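Local coordinates for carbohydrate kinase, FGGY (Rhodospirillum rubrum, PDB 3IFR), which probably phosphorylates D-xylulose as a carbohydrate kinase of the FGGY family, whose two domains belong to the actin-like ATPase clan, at residues P258-L263 against P401-A406; Q425-L430 against G465-P470. All coordinates share one frame; numbering follows the deposited sequence.

Contact 1 of 2, residues P258-L263 against P401-A406; sequences PGDVLL and PQRFFA
The guanidinium of Arg403 meets the Asp260 carboxylate at its edge, while Phe405 CZ lies over one face, 3.3 Å above the plane and off toward the rim. Carboxylate and guanidinium planes are turned 33° apart, and the salt bridge runs from Arg403 NH1 to Asp260 OD2 at 2.9 Å, its hydrogen bond weak and bent. A chi1 of -160° carries Arg403 CG away from the backbone N, and the extended chain lies alongside Asp260. OD2 also accepts from the backbone N of Arg257, its strongest polar partner, and of Thr256, which probably hold the carboxylate in place. The Phe405 ring turns its edge to the carbonyl of Val261, CD2 standing 3.4 Å from Val261 O. On the opposite side of the sheet Val261 lies beside Phe404, its CB 3.7 Å from Phe404 CD1, and its CG2 reaches Pro401 CB; helix 372-397 packs there through Val391.

Between the faces runs a parallel ladder, with Val261 N giving to Arg403 O and Phe405 N to Val261 O. At its start Gly259 O takes two donors, Gln402 N in the carbonyl plane on a lone pair at 2.7 Å and Arg403 N from above that plane. Two central strands of an actin-like domain are thus paired with unlike faces, apolar under the helix and charged at one end of the other, where the ion pair probably offsets some of the cost of burying Asp260.

Contact 2 of 2, residues Q425-L430 against G465-P470; sequences QRPVQL and GEKITP
Gln429 reaches across from its strand to touch both Gly465 and Lys467, and its side chain is worth following outward. CB leaves on the same side of the sheet as Lys467. With CG anti to the backbone N (chi1 173°), the bend at chi2 (71°) swings the amide over the neighbouring strand. CD comes near Gly465 O and Lys467 CB, the Gln429 and Lys467 side chains crossing at about a right angle. OE1 lies 3.8 Å from Lys467 CB and accepts a hydrogen bond from a water at 3.0 Å. NE2 does the gripping: it donates to Gly465 O at 2.8 Å, approaching from above that carbonyl's plane (71° out of it), and to Leu430 O of its own strand at 2.9 Å. Leu430 O also receives Gly465 N, so one carbonyl holds two donors. A leucine in place of Gln429 would probably leave Gly465 O and Leu430 O each short of a donor and the water without its stronger acceptor.

Farther along, Val428 and Ile468 form a hydrogen-bonded antiparallel pair, Ile468 N lying 2.9 Å from Val428 O. On the face of Val428 and Ile468, Leu430 CD1 meets Ile468 CD1 at 3.9 Å, on the side covered by Met417 of helix 414-424. The extended Lys467 lays CE against Pro427 CB at 3.6 Å, and past the strand end Pro470 sets CG 3.2 Å from Arg426 O. Strand 463-468 is outermost in this sheet, and its chemistry fits the place: apolar contacts toward the helix, with an amide, a water and the aliphatic length of a lysine on the other face.

Both contacts belong to one mixed sheet and are joined in it, because strands 403-407 and 428-432 are neighbours: Phe404 O and Ala406 N probably hydrogen-bond to Gln429 N and Gln429 O. Contact 1 is buried and parallel, pairing inner strands; contact 2 is antiparallel and partly buried, adding the outermost strand 463-468. Different helices cover their apolar sides, 372-397 at contact 1 and 414-424 at contact 2. The polar chemistry changes in step, from an ion pair on the inner strands, with Asp260 buried and Arg403 partly exposed, to a side-chain amide and a water at the margin. Ala406 CB and Leu430 CD2, 3.6 Å apart, carry the apolar packing from one to the other.

Contact 1 of 2, residues P258-L263 against P401-A406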
ATOM      1  N   PRO A 258     -10.330  -1.190 -15.343  1.00 20.12           N
ATOM      2  CA  PRO A 258      -9.628   0.045 -15.716  1.00 21.67           C
ATOM      3  C   PRO A 258     -10.466   1.259 -15.315  1.00 20.56           C
ATOM      4  O   PRO A 258     -11.650   1.329 -15.637  1.00 22.99           O
ATOM      5  CB  PRO A 258      -9.536  -0.054 -17.237  1.00 21.50           C
ATOM      6  CG  PRO A 258      -9.620  -1.526 -17.508  1.00 21.08           C
ATOM      7  CD  PRO A 258     -10.465  -2.128 -16.461  1.00 20.47           C
ATOM      8  N   GLY A 259      -9.887   2.194 -14.578  1.00 22.01           N
ATOM      9  CA  GLY A 259     -10.605   3.420 -14.268  1.00 21.93           C
ATOM     10  C   GLY A 259     -11.134   3.455 -12.850  1.00 20.51           C
ATOM     11  O   GLY A 259     -11.529   4.504 -12.386  1.00 19.54           O
ATOM     12  N   ASP A 260     -11.143   2.303 -12.184  1.00 19.71           N
ATOM     13  CA  ASP A 260     -11.505   2.189 -10.781  1.00 20.49           C
ATOM     14  C   ASP A 260     -10.444   2.838  -9.920  1.00 19.68           C
ATOM     15  O   ASP A 260      -9.271   2.599 -10.129  1.00 21.55           O
ATOM     16  CB  ASP A 260     -11.584   0.716 -10.362  1.00 21.55           C
ATOM     17  CG  ASP A 260     -12.785   0.012 -10.943  1.00 20.86           C
ATOM     18  OD1 ASP A 260     -13.617   0.731 -11.519  1.00 21.99           O
ATOM     19  OD2 ASP A 260     -12.910  -1.236 -10.806  1.00 20.31           O
ATOM     20  N   VAL A 261     -10.861   3.606  -8.916  1.00 19.27           N
ATOM     21  CA  VAL A 261      -9.931   4.291  -8.038  1.00 19.52           C
ATOM     22  C   VAL A 261     -10.301   4.082  -6.578  1.00 19.94           C
ATOM     23  O   VAL A 261     -11.446   4.283  -6.186  1.00 22.75           O
ATOM     24  CB  VAL A 261      -9.921   5.816  -8.313  1.00 19.16           C
ATOM     25  CG1 VAL A 261      -8.918   6.506  -7.442  1.00 18.58           C
ATOM     26  CG2 VAL A 261      -9.668   6.112  -9.797  1.00 17.62           C
ATOM     27  N   LEU A 262      -9.330   3.693  -5.767  1.00 19.69           N
ATOM     28  CA  LEU A 262      -9.524   3.604  -4.337  1.00 19.83           C
ATOM     29  C   LEU A 262      -8.875   4.803  -3.668  1.00 22.26           C
ATOM     30  O   LEU A 262      -7.749   5.218  -3.999  1.00 23.06           O
ATOM     31  CB  LEU A 262      -8.949   2.286  -3.779  1.00 20.47           C
ATOM     32  CG  LEU A 262      -9.053   2.238  -2.248  1.00 23.00           C
ATOM     33  CD1 LEU A 262     -10.529   2.106  -1.854  1.00 22.48           C
ATOM     34  CD2 LEU A 262      -8.249   1.135  -1.634  1.00 20.93           C
ATOM     35  N   LEU A 263      -9.585   5.369  -2.713  1.00 23.23           N
ATOM     36  CA  LEU A 263      -9.047   6.454  -1.932  1.00 22.19           C
ATOM     37  C   LEU A 263      -9.045   5.996  -0.496  1.00 23.91           C
ATOM     38  O   LEU A 263     -10.112   5.804   0.089  1.00 24.78           O
ATOM     39  CB  LEU A 263      -9.963   7.650  -2.047  1.00 25.11           C
ATOM     40  CG  LEU A 263      -9.795   8.715  -3.113  1.00 26.51           C
ATOM     41  CD1 LEU A 263      -8.998   8.267  -4.350  1.00 21.77           C
ATOM     42  CD2 LEU A 263     -11.189   9.147  -3.418  1.00 21.81           C
ATOM     43  N   PRO A 401      -9.141   7.905 -14.605  1.00 22.23           N
ATOM     44  CA  PRO A 401      -9.845   7.599 -13.344  1.00 22.52           C
ATOM     45  C   PRO A 401     -11.350   7.868 -13.496  1.00 24.28           C
ATOM     46  O   PRO A 401     -11.674   8.939 -13.999  1.00 25.67           O
ATOM     47  CB  PRO A 401      -9.298   8.634 -12.356  1.00 24.10           C
ATOM     48  CG  PRO A 401      -8.360   9.538 -13.117  1.00 23.25           C
ATOM     49  CD  PRO A 401      -8.166   9.016 -14.488  1.00 23.31           C
ATOM     50  N   GLN A 402     -12.250   6.961 -13.109  1.00 20.46           N
ATOM     51  CA  GLN A 402     -13.661   7.295 -13.241  1.00 22.60           C
ATOM     52  C   GLN A 402     -14.612   6.754 -12.184  1.00 20.30           C
ATOM     53  O   GLN A 402     -15.657   7.360 -11.900  1.00 22.11           O
ATOM     54  CB  GLN A 402     -14.169   6.923 -14.638  1.00 23.32           C
ATOM     55  CG  GLN A 402     -14.137   5.438 -14.930  1.00 25.65           C
ATOM     56  CD  GLN A 402     -14.794   5.102 -16.265  1.00 28.32           C
ATOM     57  OE1 GLN A 402     -14.808   5.921 -17.199  1.00 28.60           O
ATOM     58  NE2 GLN A 402     -15.359   3.905 -16.349  1.00 27.97           N
ATOM     59  N   ARG A 403     -14.278   5.605 -11.625  1.00 19.81           N
ATOM     60  CA  ARG A 403     -15.127   4.971 -10.632  1.00 19.96           C
ATOM     61  C   ARG A 403     -14.371   4.960  -9.301  1.00 22.08           C
ATOM     62  O   ARG A 403     -13.292   4.340  -9.202  1.00 22.71           O
ATOM     63  CB  ARG A 403     -15.416   3.577 -11.106  1.00 17.45           C
ATOM     64  CG  ARG A 403     -16.596   2.867 -10.553  1.00 20.41           C
ATOM     65  CD  ARG A 403     -16.240   1.402 -10.720  1.00 22.82           C
ATOM     66  NE  ARG A 403     -17.273   0.440 -10.434  1.00 25.53           N
ATOM     67  CZ  ARG A 403     -17.006  -0.840 -10.210  1.00 28.32           C
ATOM     68  NH1 ARG A 403     -15.753  -1.246 -10.201  1.00 24.28           N
ATOM     69  NH2 ARG A 403     -17.984  -1.707  -9.974  1.00 33.26           N
ATOM     70  N   PHE A 404     -14.930   5.651  -8.304  1.00 17.22           N
ATOM     71  CA  PHE A 404     -14.230   6.004  -7.066  1.00 17.01           C
ATOM     72  C   PHE A 404     -14.775   5.351  -5.805  1.00 19.69           C
ATOM     73  O   PHE A 404     -15.988   5.270  -5.594  1.00 17.74           O
ATOM     74  CB  PHE A 404     -14.263   7.517  -6.837  1.00 19.15           C
ATOM     75  CG  PHE A 404     -13.538   8.288  -7.885  1.00 19.75           C
ATOM     76  CD1 PHE A 404     -12.218   8.628  -7.709  1.00 18.99           C
ATOM     77  CD2 PHE A 404     -14.176   8.628  -9.079  1.00 19.36           C
ATOM     78  CE1 PHE A 404     -11.534   9.312  -8.707  1.00 22.22           C
ATOM     79  CE2 PHE A 404     -13.508   9.303 -10.069  1.00 19.47           C
ATOM     80  CZ  PHE A 404     -12.196   9.650  -9.896  1.00 22.75           C
ATOM     81  N   PHE A 405     -13.848   4.904  -4.955  1.00 21.04           N
ATOM     82  CA  PHE A 405     -14.198   4.205  -3.735  1.00 20.90           C
ATOM     83  C   PHE A 405     -13.398   4.844  -2.624  1.00 22.68           C
ATOM     84  O   PHE A 405     -12.261   5.251  -2.842  1.00 22.29           O
ATOM     85  CB  PHE A 405     -13.855   2.708  -3.855  1.00 19.23           C
ATOM     86  CG  PHE A 405     -14.534   2.007  -5.026  1.00 22.39           C
ATOM     87  CD1 PHE A 405     -15.633   1.180  -4.826  1.00 24.51           C
ATOM     88  CD2 PHE A 405     -14.096   2.199  -6.329  1.00 19.26           C
ATOM     89  CE1 PHE A 405     -16.253   0.545  -5.912  1.00 20.27           C
ATOM     90  CE2 PHE A 405     -14.705   1.563  -7.398  1.00 18.39           C
ATOM     91  CZ  PHE A 405     -15.775   0.736  -7.184  1.00 21.25           C
ATOM     92  N   ALA A 406     -13.977   4.947  -1.434  1.00 22.01           N
ATOM     93  CA  ALA A 406     -13.172   5.324  -0.291  1.00 21.70           C
ATOM     94  C   ALA A 406     -13.248   4.241   0.781  1.00 25.01           C
ATOM     95  O   ALA A 406     -14.261   3.570   0.948  1.00 25.89           O
ATOM     96  CB  ALA A 406     -13.554   6.682   0.242  1.00 19.10           C
TER

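Contact 2 of 2, residues Q425-L430 against G465-P470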
ATOM      1  N   GLN A 425     -16.259  15.899  -7.315  1.00 21.26           N
ATOM      2  CA  GLN A 425     -17.334  16.113  -8.276  1.00 21.99           C
ATOM      3  C   GLN A 425     -17.507  14.795  -9.042  1.00 21.59           C
ATOM      4  O   GLN A 425     -17.731  14.762 -10.262  1.00 24.11           O
ATOM      5  CB  GLN A 425     -16.913  17.271  -9.178  1.00 19.82           C
ATOM      6  CG  GLN A 425     -17.831  18.514  -9.322  1.00 23.75           C
ATOM      7  CD  GLN A 425     -18.999  18.660  -8.360  1.00 23.68           C
ATOM      8  OE1 GLN A 425     -18.851  19.028  -7.202  1.00 25.55           O
ATOM      9  NE2 GLN A 425     -20.184  18.469  -8.885  1.00 25.04           N
ATOM     10  N   ARG A 426     -17.383  13.696  -8.304  1.00 20.09           N
ATOM     11  CA  ARG A 426     -17.831  12.392  -8.777  1.00 20.30           C
ATOM     12  C   ARG A 426     -18.364  11.608  -7.610  1.00 19.68           C
ATOM     13  O   ARG A 426     -18.000  11.871  -6.480  1.00 18.98           O
ATOM     14  CB  ARG A 426     -16.711  11.640  -9.472  1.00 20.47           C
ATOM     15  CG  ARG A 426     -16.671  11.942 -10.959  1.00 22.86           C
ATOM     16  CD  ARG A 426     -15.248  11.999 -11.437  1.00 24.39           C
ATOM     17  NE  ARG A 426     -15.086  12.348 -12.859  1.00 25.89           N
ATOM     18  CZ  ARG A 426     -15.861  13.198 -13.529  1.00 28.08           C
ATOM     19  NH1 ARG A 426     -16.884  13.803 -12.935  1.00 22.78           N
ATOM     20  NH2 ARG A 426     -15.602  13.450 -14.803  1.00 27.63           N
ATOM     21  N   PRO A 427     -19.282  10.667  -7.870  1.00 20.49           N
ATOM     22  CA  PRO A 427     -19.806   9.891  -6.745  1.00 18.92           C
ATOM     23  C   PRO A 427     -18.698   9.104  -6.055  1.00 18.52           C
ATOM     24  O   PRO A 427     -17.796   8.630  -6.751  1.00 17.62           O
ATOM     25  CB  PRO A 427     -20.814   8.945  -7.428  1.00 22.81           C
ATOM     26  CG  PRO A 427     -21.233   9.685  -8.685  1.00 18.55           C
ATOM     27  CD  PRO A 427     -19.940  10.313  -9.139  1.00 20.02           C
ATOM     28  N   VAL A 428     -18.733   8.995  -4.727  1.00 15.11           N
ATOM     29  CA  VAL A 428     -17.701   8.247  -4.032  1.00 16.79           C
ATOM     30  C   VAL A 428     -18.347   7.064  -3.307  1.00 18.21           C
ATOM     31  O   VAL A 428     -19.209   7.267  -2.462  1.00 19.47           O
ATOM     32  CB  VAL A 428     -16.923   9.120  -2.999  1.00 15.90           C
ATOM     33  CG1 VAL A 428     -15.956   8.270  -2.242  1.00 16.76           C
ATOM     34  CG2 VAL A 428     -16.207  10.335  -3.643  1.00 15.72           C
ATOM     35  N   GLN A 429     -17.950   5.837  -3.620  1.00 17.34           N
ATOM     36  CA  GLN A 429     -18.518   4.672  -2.923  1.00 19.00           C
ATOM     37  C   GLN A 429     -17.718   4.344  -1.664  1.00 21.04           C
ATOM     38  O   GLN A 429     -16.575   3.897  -1.764  1.00 21.16           O
ATOM     39  CB  GLN A 429     -18.523   3.448  -3.838  1.00 21.12           C
ATOM     40  CG  GLN A 429     -18.939   2.127  -3.121  1.00 24.66           C
ATOM     41  CD  GLN A 429     -20.426   2.102  -2.773  1.00 24.82           C
ATOM     42  OE1 GLN A 429     -21.271   1.877  -3.647  1.00 24.51           O
ATOM     43  NE2 GLN A 429     -20.749   2.357  -1.495  1.00 22.52           N
ATOM     44  N   LEU A 430     -18.302   4.581  -0.490  1.00 19.79           N
ATOM     45  CA  LEU A 430     -17.650   4.267   0.780  1.00 22.53           C
ATOM     46  C   LEU A 430     -17.749   2.758   1.040  1.00 25.78           C
ATOM     47  O   LEU A 430     -18.718   2.110   0.625  1.00 26.50           O
ATOM     48  CB  LEU A 430     -18.302   5.014   1.946  1.00 21.91           C
ATOM     49  CG  LEU A 430     -18.286   6.538   1.969  1.00 24.63           C
ATOM     50  CD1 LEU A 430     -18.798   7.053   3.359  1.00 18.52           C
ATOM     51  CD2 LEU A 430     -16.856   7.070   1.630  1.00 21.50           C
ATOM     52  N   GLY A 465     -20.701   0.372   1.592  1.00 29.25           N
ATOM     53  CA  GLY A 465     -21.626   1.205   2.309  1.00 25.40           C
ATOM     54  C   GLY A 465     -22.272   2.283   1.515  1.00 22.43           C
ATOM     55  O   GLY A 465     -22.740   2.052   0.463  1.00 29.60           O
ATOM     56  N   GLU A 466     -22.324   3.464   2.061  1.00 21.13           N
ATOM     57  CA  GLU A 466     -23.036   4.536   1.414  1.00 20.04           C
ATOM     58  C   GLU A 466     -22.285   5.082   0.206  1.00 20.21           C
ATOM     59  O   GLU A 466     -21.083   5.363   0.285  1.00 19.44           O
ATOM     60  CB  GLU A 466     -23.332   5.647   2.407  1.00 19.68           C
ATOM     61  CG  GLU A 466     -23.990   6.860   1.789  1.00 19.01           C
ATOM     62  CD  GLU A 466     -24.307   7.960   2.820  1.00 21.13           C
ATOM     63  OE1 GLU A 466     -23.936   7.832   3.996  1.00 25.74           O
ATOM     64  OE2 GLU A 466     -24.876   8.995   2.443  1.00 23.51           O
ATOM     65  N   LYS A 467     -23.008   5.267  -0.895  1.00 15.99           N
ATOM     66  CA  LYS A 467     -22.469   5.936  -2.056  1.00 17.60           C
ATOM     67  C   LYS A 467     -22.862   7.392  -2.008  1.00 16.60           C
ATOM     68  O   LYS A 467     -24.020   7.712  -2.033  1.00 13.31           O
ATOM     69  CB  LYS A 467     -22.966   5.277  -3.353  1.00 17.09           C
ATOM     70  CG  LYS A 467     -22.465   5.917  -4.625  1.00 15.57           C
ATOM     71  CD  LYS A 467     -22.660   4.996  -5.834  1.00 12.99           C
ATOM     72  CE  LYS A 467     -22.289   5.678  -7.095  1.00 13.63           C
ATOM     73  NZ  LYS A 467     -22.163   4.755  -8.259  1.00 15.86           N
ATOM     74  N   ILE A 468     -21.888   8.285  -1.959  1.00 17.40           N
ATOM     75  CA  ILE A 468     -22.225   9.671  -1.698  1.00 18.68           C
ATOM     76  C   ILE A 468     -22.219  10.447  -2.989  1.00 16.39           C
ATOM     77  O   ILE A 468     -21.270  10.332  -3.712  1.00 17.79           O
ATOM     78  CB  ILE A 468     -21.194  10.310  -0.722  1.00 19.60           C
ATOM     79  CG1 ILE A 468     -21.339   9.704   0.673  1.00 17.96           C
ATOM     80  CG2 ILE A 468     -21.367  11.817  -0.690  1.00 17.65           C
ATOM     81  CD1 ILE A 468     -20.342  10.247   1.646  1.00 19.11           C
ATOM     82  N   THR A 469     -23.269  11.205  -3.319  1.00 18.00           N
ATOM     83  CA  THR A 469     -23.202  12.028  -4.545  1.00 18.63           C
ATOM     84  C   THR A 469     -22.773  13.482  -4.272  1.00 16.37           C
ATOM     85  O   THR A 469     -23.142  14.096  -3.277  1.00 14.40           O
ATOM     86  CB  THR A 469     -24.518  12.068  -5.374  1.00 21.29           C
ATOM     87  OG1 THR A 469     -25.576  12.601  -4.561  1.00 26.08           O
ATOM     88  CG2 THR A 469     -24.889  10.727  -5.913  1.00 21.77           C
ATOM     89  N   PRO A 470     -21.989  14.032  -5.176  1.00 16.81           N
ATOM     90  CA  PRO A 470     -21.550  15.406  -4.958  1.00 19.58           C
ATOM     91  C   PRO A 470     -22.737  16.380  -5.098  1.00 24.11           C
ATOM     92  O   PRO A 470     -23.769  16.070  -5.685  1.00 24.75           O
ATOM     93  CB  PRO A 470     -20.557  15.635  -6.094  1.00 20.71           C
ATOM     94  CG  PRO A 470     -20.217  14.217  -6.629  1.00 18.91           C
ATOM     95  CD  PRO A 470     -21.430  13.423  -6.389  1.00 17.91           C
TER
HETATM   96  O   HOH W   1     -24.140   1.670  -2.714  1.00 33.97           O